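Side-chain contacts in ceramide very long chain fatty acid hydroxylase SCS7 (Saccharomyces cerevisiae, PDB 4ZR1), which hydroxylates the very long chain fatty acids of ceramides, probably at C-2, in yeast sphingolipid metabolism, probably at a centre of two metal ions: residues F95-P98 with L99-A103; L172-G175 with C176-Y179. One frame throughout, in Å; residues are numbered along the deposited sequence.

Interaction 1: F95-P98 with L99-A103; sequences FLEP and LTKTA. With BOG (octyl beta-D-glucopyranoside), chain E.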
ATOM      1  N   PHE A  95     -11.147  13.696 -17.206  1.00 79.08           N
ATOM      2  CA  PHE A  95     -10.183  14.744 -16.886  1.00 75.70           C
ATOM      3  C   PHE A  95      -9.713  14.716 -15.428  1.00 73.61           C
ATOM      4  O   PHE A  95      -8.874  15.517 -15.034  1.00 83.88           O
ATOM      5  CB  PHE A  95     -10.777  16.129 -17.196  1.00 76.65           C
ATOM      6  CG  PHE A  95     -11.963  16.481 -16.346  1.00 80.80           C
ATOM      7  CD1 PHE A  95     -11.797  17.119 -15.129  1.00 84.00           C
ATOM      8  CD2 PHE A  95     -13.247  16.178 -16.765  1.00 86.24           C
ATOM      9  CE1 PHE A  95     -12.891  17.437 -14.342  1.00 90.98           C
ATOM     10  CE2 PHE A  95     -14.343  16.498 -15.982  1.00 89.15           C
ATOM     11  CZ  PHE A  95     -14.165  17.124 -14.770  1.00 87.62           C
ATOM     12  N   LEU A  96     -10.272  13.816 -14.629  1.00 74.35           N
ATOM     13  CA  LEU A  96      -9.839  13.637 -13.248  1.00 70.60           C
ATOM     14  C   LEU A  96      -8.662  12.666 -13.179  1.00 69.09           C
ATOM     15  O   LEU A  96      -8.015  12.521 -12.144  1.00 76.46           O
ATOM     16  CB  LEU A  96     -10.994  13.120 -12.380  1.00 76.78           C
ATOM     17  CG  LEU A  96     -12.240  14.001 -12.282  1.00 78.11           C
ATOM     18  CD1 LEU A  96     -13.263  13.375 -11.347  1.00 79.77           C
ATOM     19  CD2 LEU A  96     -11.854  15.388 -11.810  1.00 74.15           C
ATOM     20  N   GLU A  97      -8.388  12.001 -14.293  1.00 68.57           N
ATOM     21  CA  GLU A  97      -7.364  10.969 -14.322  1.00 68.77           C
ATOM     22  C   GLU A  97      -5.972  11.404 -13.814  1.00 68.49           C
ATOM     23  O   GLU A  97      -5.262  10.583 -13.231  1.00 72.74           O
ATOM     24  CB  GLU A  97      -7.235  10.398 -15.738  1.00 56.87           C
ATOM     25  CG  GLU A  97      -6.439   9.086 -15.796  1.00 55.71           C
ATOM     26  CD  GLU A  97      -7.195   7.890 -15.210  1.00 62.86           C
ATOM     27  OE1 GLU A  97      -8.417   7.985 -14.988  1.00 73.08           O
ATOM     28  OE2 GLU A  97      -6.569   6.838 -14.988  1.00 72.59           O
ATOM     29  N   PRO A  98      -5.568  12.671 -14.034  1.00 63.28           N
ATOM     30  CA  PRO A  98      -4.253  13.047 -13.497  1.00 58.78           C
ATOM     31  C   PRO A  98      -4.070  12.859 -11.986  1.00 64.20           C
ATOM     32  O   PRO A  98      -2.969  12.495 -11.566  1.00 64.64           O
ATOM     33  CB  PRO A  98      -4.149  14.526 -13.873  1.00 64.89           C
ATOM     34  CG  PRO A  98      -4.838  14.584 -15.188  1.00 67.23           C
ATOM     35  CD  PRO A  98      -6.018  13.637 -15.057  1.00 65.88           C
ATOM     36  N   LEU A  99      -5.119  13.080 -11.199  1.00 63.51           N
ATOM     37  CA  LEU A  99      -5.074  12.873  -9.751  1.00 62.82           C
ATOM     38  C   LEU A  99      -4.753  11.441  -9.318  1.00 70.30           C
ATOM     39  O   LEU A  99      -4.413  11.197  -8.164  1.00 79.74           O
ATOM     40  CB  LEU A  99      -6.409  13.276  -9.137  1.00 77.58           C
ATOM     41  CG  LEU A  99      -6.663  14.770  -9.167  1.00 77.38           C
ATOM     42  CD1 LEU A  99      -8.071  15.072  -8.704  1.00 60.45           C
ATOM     43  CD2 LEU A  99      -5.622  15.416  -8.265  1.00 86.21           C
ATOM     44  N   THR A 100      -4.884  10.489 -10.229  1.00 73.33           N
ATOM     45  CA  THR A 100      -4.747   9.086  -9.856  1.00 71.68           C
ATOM     46  C   THR A 100      -3.345   8.603 -10.161  1.00 68.07           C
ATOM     47  O   THR A 100      -3.033   7.438  -9.961  1.00 71.49           O
ATOM     48  CB  THR A 100      -5.786   8.183 -10.599  1.00 69.43           C
ATOM     49  OG1 THR A 100      -5.397   8.007 -11.969  1.00 69.31           O
ATOM     50  CG2 THR A 100      -7.202   8.803 -10.540  1.00 51.69           C
ATOM     51  N   LYS A 101      -2.503   9.503 -10.656  1.00 65.09           N
ATOM     52  CA  LYS A 101      -1.148   9.134 -11.051  1.00 71.06           C
ATOM     53  C   LYS A 101      -0.125   9.913 -10.242  1.00 65.76           C
ATOM     54  O   LYS A 101      -0.080  11.132 -10.306  1.00 72.35           O
ATOM     55  CB  LYS A 101      -0.934   9.377 -12.542  1.00 77.52           C
ATOM     56  CG  LYS A 101      -1.694   8.434 -13.466  1.00 80.48           C
ATOM     57  CD  LYS A 101      -1.126   8.543 -14.872  1.00 94.95           C
ATOM     58  CE  LYS A 101      -1.784   7.588 -15.831  1.00117.90           C
ATOM     59  NZ  LYS A 101      -3.205   7.946 -16.085  1.00136.42           N
ATOM     60  N   THR A 102       0.677   9.215  -9.446  1.00 62.03           N
ATOM     61  CA  THR A 102       1.641   9.898  -8.597  1.00 63.15           C
ATOM     62  C   THR A 102       2.975   9.174  -8.666  1.00 66.98           C
ATOM     63  O   THR A 102       3.070   7.990  -8.335  1.00 72.44           O
ATOM     64  CB  THR A 102       1.181   9.974  -7.133  1.00 67.38           C
ATOM     65  OG1 THR A 102       1.299   8.679  -6.547  1.00 90.85           O
ATOM     66  CG2 THR A 102      -0.283  10.423  -7.035  1.00 60.00           C
ATOM     67  N   ALA A 103       4.000   9.889  -9.108  1.00 65.60           N
ATOM     68  CA  ALA A 103       5.324   9.316  -9.260  1.00 62.98           C
ATOM     69  C   ALA A 103       6.008   9.194  -7.908  1.00 64.89           C
ATOM     70  O   ALA A 103       5.653   9.898  -6.968  1.00 69.83           O
ATOM     71  CB  ALA A 103       6.152  10.158 -10.197  1.00 57.87           C
TER
HETATM   72  C1  BOG E 403      -3.308   4.430  -3.616  1.00 99.27           C
HETATM   73  O1  BOG E 403      -3.492   5.210  -4.778  1.00111.22           O
HETATM   74  C2  BOG E 403      -2.204   3.434  -3.875  1.00 92.87           C
HETATM   75  O2  BOG E 403      -2.679   2.517  -4.832  1.00 94.70           O
HETATM   76  C3  BOG E 403      -1.893   2.652  -2.618  1.00 86.38           C
HETATM   77  O3  BOG E 403      -0.729   1.867  -2.744  1.00 71.65           O
HETATM   78  C4  BOG E 403      -1.768   3.550  -1.425  1.00 90.54           C
HETATM   79  O4  BOG E 403      -1.729   2.724  -0.285  1.00102.93           O
HETATM   80  C5  BOG E 403      -2.970   4.451  -1.350  1.00 96.87           C
HETATM   81  O5  BOG E 403      -3.002   5.252  -2.512  1.00100.44           O
HETATM   82  C6  BOG E 403      -2.843   5.267  -0.072  1.00100.38           C
HETATM   83  O6  BOG E 403      -3.467   6.529  -0.169  1.00100.96           O
HETATM   84  C1' BOG E 403      -4.838   5.380  -5.173  1.00103.99           C
HETATM   85  C2' BOG E 403      -4.934   6.210  -6.436  1.00 91.02           C
HETATM   86  C3' BOG E 403      -6.288   6.892  -6.461  1.00 90.45           C
HETATM   87  C4' BOG E 403      -6.160   8.401  -6.557  1.00 89.65           C
HETATM   88  C5' BOG E 403      -7.270   9.075  -5.769  1.00 82.50           C
HETATM   89  C6' BOG E 403      -7.404  10.516  -6.200  1.00 81.12           C
HETATM   90  C7' BOG E 403      -8.379  11.239  -5.300  1.00 88.41           C
HETATM   91  C8' BOG E 403      -9.792  10.882  -5.702  1.00 92.06           C

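Interaction 2: L172-G175 with C176-Y179; sequences LLHG and CHHY. With ZN (zinc ion), chain D; ZN (zinc ion), chain C; BOG (octyl beta-D-glucopyranoside), chain E.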
ATOM      1  N   LEU A 172      -9.196   2.288  -3.515  1.00 69.79           N
ATOM      2  CA  LEU A 172      -8.400   3.515  -3.512  1.00 70.76           C
ATOM      3  C   LEU A 172      -7.290   3.535  -2.450  1.00 73.66           C
ATOM      4  O   LEU A 172      -6.257   4.178  -2.642  1.00 73.25           O
ATOM      5  CB  LEU A 172      -9.312   4.731  -3.313  1.00 65.04           C
ATOM      6  CG  LEU A 172     -10.187   5.161  -4.488  1.00 67.86           C
ATOM      7  CD1 LEU A 172     -11.089   6.302  -4.065  1.00 64.81           C
ATOM      8  CD2 LEU A 172      -9.351   5.567  -5.711  1.00 61.01           C
ATOM      9  N   LEU A 173      -7.495   2.845  -1.328  1.00 71.23           N
ATOM     10  CA  LEU A 173      -6.513   2.882  -0.240  1.00 62.99           C
ATOM     11  C   LEU A 173      -5.390   1.878  -0.417  1.00 59.35           C
ATOM     12  O   LEU A 173      -4.275   2.127   0.017  1.00 70.50           O
ATOM     13  CB  LEU A 173      -7.190   2.644   1.110  1.00 65.94           C
ATOM     14  CG  LEU A 173      -8.104   3.780   1.580  1.00 76.44           C
ATOM     15  CD1 LEU A 173      -8.594   3.535   2.996  1.00 72.81           C
ATOM     16  CD2 LEU A 173      -7.396   5.118   1.466  1.00 73.45           C
ATOM     17  N   HIS A 174      -5.675   0.745  -1.049  1.00 65.12           N
ATOM     18  CA  HIS A 174      -4.688  -0.323  -1.131  1.00 65.78           C
ATOM     19  C   HIS A 174      -5.042  -1.437  -2.133  1.00 69.46           C
ATOM     20  O   HIS A 174      -4.152  -2.061  -2.712  1.00 70.04           O
ATOM     21  CB  HIS A 174      -4.485  -0.932   0.253  1.00 59.61           C
ATOM     22  CG  HIS A 174      -3.234  -1.736   0.375  1.00 64.63           C
ATOM     23  ND1 HIS A 174      -1.980  -1.191   0.183  1.00 71.55           N
ATOM     24  CD2 HIS A 174      -3.039  -3.045   0.660  1.00 62.77           C
ATOM     25  CE1 HIS A 174      -1.069  -2.131   0.355  1.00 74.91           C
ATOM     26  NE2 HIS A 174      -1.684  -3.264   0.647  1.00 74.74           N
ATOM     27  N   GLY A 175      -6.332  -1.687  -2.333  1.00 65.91           N
ATOM     28  CA  GLY A 175      -6.771  -2.736  -3.236  1.00 68.01           C
ATOM     29  C   GLY A 175      -6.175  -2.614  -4.628  1.00 75.41           C
ATOM     30  O   GLY A 175      -5.700  -3.599  -5.195  1.00 82.00           O
ATOM     31  N   CYS A 176      -6.191  -1.399  -5.172  1.00 67.77           N
ATOM     32  CA  CYS A 176      -5.660  -1.139  -6.507  1.00 63.80           C
ATOM     33  C   CYS A 176      -4.194  -1.560  -6.613  1.00 66.30           C
ATOM     34  O   CYS A 176      -3.740  -2.100  -7.625  1.00 71.78           O
ATOM     35  CB  CYS A 176      -5.800   0.344  -6.855  1.00 63.39           C
ATOM     36  SG  CYS A 176      -5.339   0.741  -8.549  1.00 76.97           S
ATOM     37  N   HIS A 177      -3.452  -1.316  -5.548  1.00 62.81           N
ATOM     38  CA  HIS A 177      -2.044  -1.627  -5.563  1.00 62.20           C
ATOM     39  C   HIS A 177      -1.828  -3.151  -5.615  1.00 68.23           C
ATOM     40  O   HIS A 177      -0.911  -3.636  -6.277  1.00 75.24           O
ATOM     41  CB  HIS A 177      -1.359  -1.002  -4.348  1.00 61.88           C
ATOM     42  CG  HIS A 177       0.078  -1.388  -4.220  1.00 65.15           C
ATOM     43  ND1 HIS A 177       1.006  -1.122  -5.202  1.00 73.99           N
ATOM     44  CD2 HIS A 177       0.738  -2.059  -3.249  1.00 57.76           C
ATOM     45  CE1 HIS A 177       2.180  -1.596  -4.833  1.00 68.18           C
ATOM     46  NE2 HIS A 177       2.044  -2.169  -3.652  1.00 75.54           N
ATOM     47  N   HIS A 178      -2.685  -3.907  -4.935  1.00 69.75           N
ATOM     48  CA  HIS A 178      -2.636  -5.365  -5.019  1.00 70.95           C
ATOM     49  C   HIS A 178      -3.147  -5.845  -6.368  1.00 80.39           C
ATOM     50  O   HIS A 178      -2.659  -6.823  -6.926  1.00 82.07           O
ATOM     51  CB  HIS A 178      -3.448  -6.000  -3.895  1.00 73.57           C
ATOM     52  CG  HIS A 178      -2.661  -6.227  -2.643  1.00 80.03           C
ATOM     53  ND1 HIS A 178      -2.213  -7.472  -2.260  1.00 83.84           N
ATOM     54  CD2 HIS A 178      -2.227  -5.362  -1.695  1.00 74.21           C
ATOM     55  CE1 HIS A 178      -1.545  -7.367  -1.125  1.00 79.37           C
ATOM     56  NE2 HIS A 178      -1.534  -6.098  -0.766  1.00 82.80           N
ATOM     57  N   TYR A 179      -4.144  -5.146  -6.888  1.00 81.47           N
ATOM     58  CA  TYR A 179      -4.670  -5.456  -8.194  1.00 76.05           C
ATOM     59  C   TYR A 179      -3.601  -5.178  -9.251  1.00 79.31           C
ATOM     60  O   TYR A 179      -3.416  -5.982 -10.166  1.00 83.38           O
ATOM     61  CB  TYR A 179      -5.949  -4.653  -8.445  1.00 76.53           C
ATOM     62  CG  TYR A 179      -6.730  -5.061  -9.671  1.00 76.33           C
ATOM     63  CD1 TYR A 179      -7.241  -6.349  -9.802  1.00 85.37           C
ATOM     64  CD2 TYR A 179      -7.001  -4.143 -10.679  1.00 74.84           C
ATOM     65  CE1 TYR A 179      -7.972  -6.720 -10.922  1.00 82.76           C
ATOM     66  CE2 TYR A 179      -7.730  -4.504 -11.805  1.00 79.01           C
ATOM     67  CZ  TYR A 179      -8.211  -5.790 -11.924  1.00 82.15           C
ATOM     68  OH  TYR A 179      -8.933  -6.139 -13.048  1.00 92.11           O
TER
HETATM   69 ZN    ZN D 402      -1.024  -5.215   1.307  1.00 84.51          ZN
HETATM   70 ZN    ZN C 401       3.545  -3.389  -2.473  1.00 81.14          ZN
HETATM   71  C1  BOG E 403      -3.308   4.430  -3.616  1.00 99.27           C
HETATM   72  O1  BOG E 403      -3.492   5.210  -4.778  1.00111.22           O
HETATM   73  C2  BOG E 403      -2.204   3.434  -3.875  1.00 92.87           C
HETATM   74  O2  BOG E 403      -2.679   2.517  -4.832  1.00 94.70           O
HETATM   75  C3  BOG E 403      -1.893   2.652  -2.618  1.00 86.38           C
HETATM   76  O3  BOG E 403      -0.729   1.867  -2.744  1.00 71.65           O
HETATM   77  C4  BOG E 403      -1.768   3.550  -1.425  1.00 90.54           C
HETATM   78  O4  BOG E 403      -1.729   2.724  -0.285  1.00102.93           O
HETATM   79  C5  BOG E 403      -2.970   4.451  -1.350  1.00 96.87           C
HETATM   80  O5  BOG E 403      -3.002   5.252  -2.512  1.00100.44           O
HETATM   81  C6  BOG E 403      -2.843   5.267  -0.072  1.00100.38           C
HETATM   82  O6  BOG E 403      -3.467   6.529  -0.169  1.00100.96           O
HETATM   83  C1' BOG E 403      -4.838   5.380  -5.173  1.00103.99           C
HETATM   84  C2' BOG E 403      -4.934   6.210  -6.436  1.00 91.02           C
HETATM   85  C3' BOG E 403      -6.288   6.892  -6.461  1.00 90.45           C
HETATM   86  C4' BOG E 403      -6.160   8.401  -6.557  1.00 89.65           C
HETATM   87  C5' BOG E 403      -7.270   9.075  -5.769  1.00 82.50           C
HETATM   88  C6' BOG E 403      -7.404  10.516  -6.200  1.00 81.12           C
HETATM   89  C7' BOG E 403      -8.379  11.239  -5.300  1.00 88.41           C
HETATM   90  C8' BOG E 403      -9.792  10.882  -5.702  1.00 92.06           C

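Interaction 1: F95-P98 with L99-A103
Glu97 meets both Thr100 and Lys101 across one turn of 3-10 helix. Its CB leaves away from residues 99-103, but with CG anti to the backbone N (chi1 -166°) and the chain bent at the next bond, the acid swings back. CG comes first, 3.4 Å from Lys101 NZ; CD lies nearer the hydroxyl of Thr100, and OE2 lies 3.4 Å from Thr100 OG1 and forms a long salt bridge with Lys101 NZ (3.7 Å). That long link is not the main hold on the carboxylate: OE1 takes the backbone N-H groups of Phe92 and Gly93, and OE2 takes that of Leu91 and pairs with Arg186. On the backbone, Glu97 O accepts two bonds from one residue. Thr100 OG1 reaches it in the carbonyl plane, on a lone pair, at 2.9 Å, while Thr100 N stands well above that plane at 3.0 Å from the same Glu97 O. The N-H groups of Leu99 and Lys101 bond to Leu96 O and Pro98 O, completing the turn. Beyond Thr100 runs the octyl tail of a bound detergent. So many donors around the Glu97 carboxylate probably stabilise its negative charge, tying this turn, probably on the cytoplasmic side, to residues 91-93 of the same loop and to Arg186.

Interaction 2: L172-G175 with C176-Y179
His174 and His177 both carry CG anti to the backbone N (chi1 -163° and 175°), whereas the first torsion of His178 differs; these settings turn three imidazoles of helix 164-179 toward two zinc ions. His174 NE2 binds one zinc at 2.2 Å and His178 NE2 binds the same ion at 2.3 Å. Their two rings cross obliquely, planes at 65°, and the nitrogens come close because they share a metal, not a proton. His177 sends its NE2 to the other zinc, also at 2.3 Å, while its CD2 passes 4.0 Å from CE1 of His174. His150, His155 and His254 complete the first site; His232, His236, His251 and His255 complete the second. Along the backbone, His178 N bonds to His174 O, and Tyr179 N to Gly175 O at 2.8 Å. A detergent sugar sits beside this helix, its O4 giving a hydrogen bond to Leu173 O at 2.6 Å, and its O3 3.3 Å from His177 CB. Although adjacent in sequence, His177 and His178 serve different metals, because successive side chains leave a helix in different directions; one helical turn of this histidine box thus supplies ligands to both halves of the probable catalytic dimetal centre.

How the interactions relate
Interaction 1 lies near the surface, in the loop between helices 71-78 and 106-125, while interaction 2 is buried close to the centre of the chain on helix 164-179. Their centres are about 15 Å apart and they do not touch each other, yet one detergent molecule spans them: its tail lies along residues 99-100 and its sugar beside residues 172-177. The adjacent residues Arg186 and Leu187, whose carbonyls also bind that detergent, bridge the two: Arg186 meets the loop and Leu187 touches His177. The chemistry follows the place: carboxylate, hydroxyl and backbone donors hold the loop, whereas metal coordination by imidazole nitrogens dominates in the core.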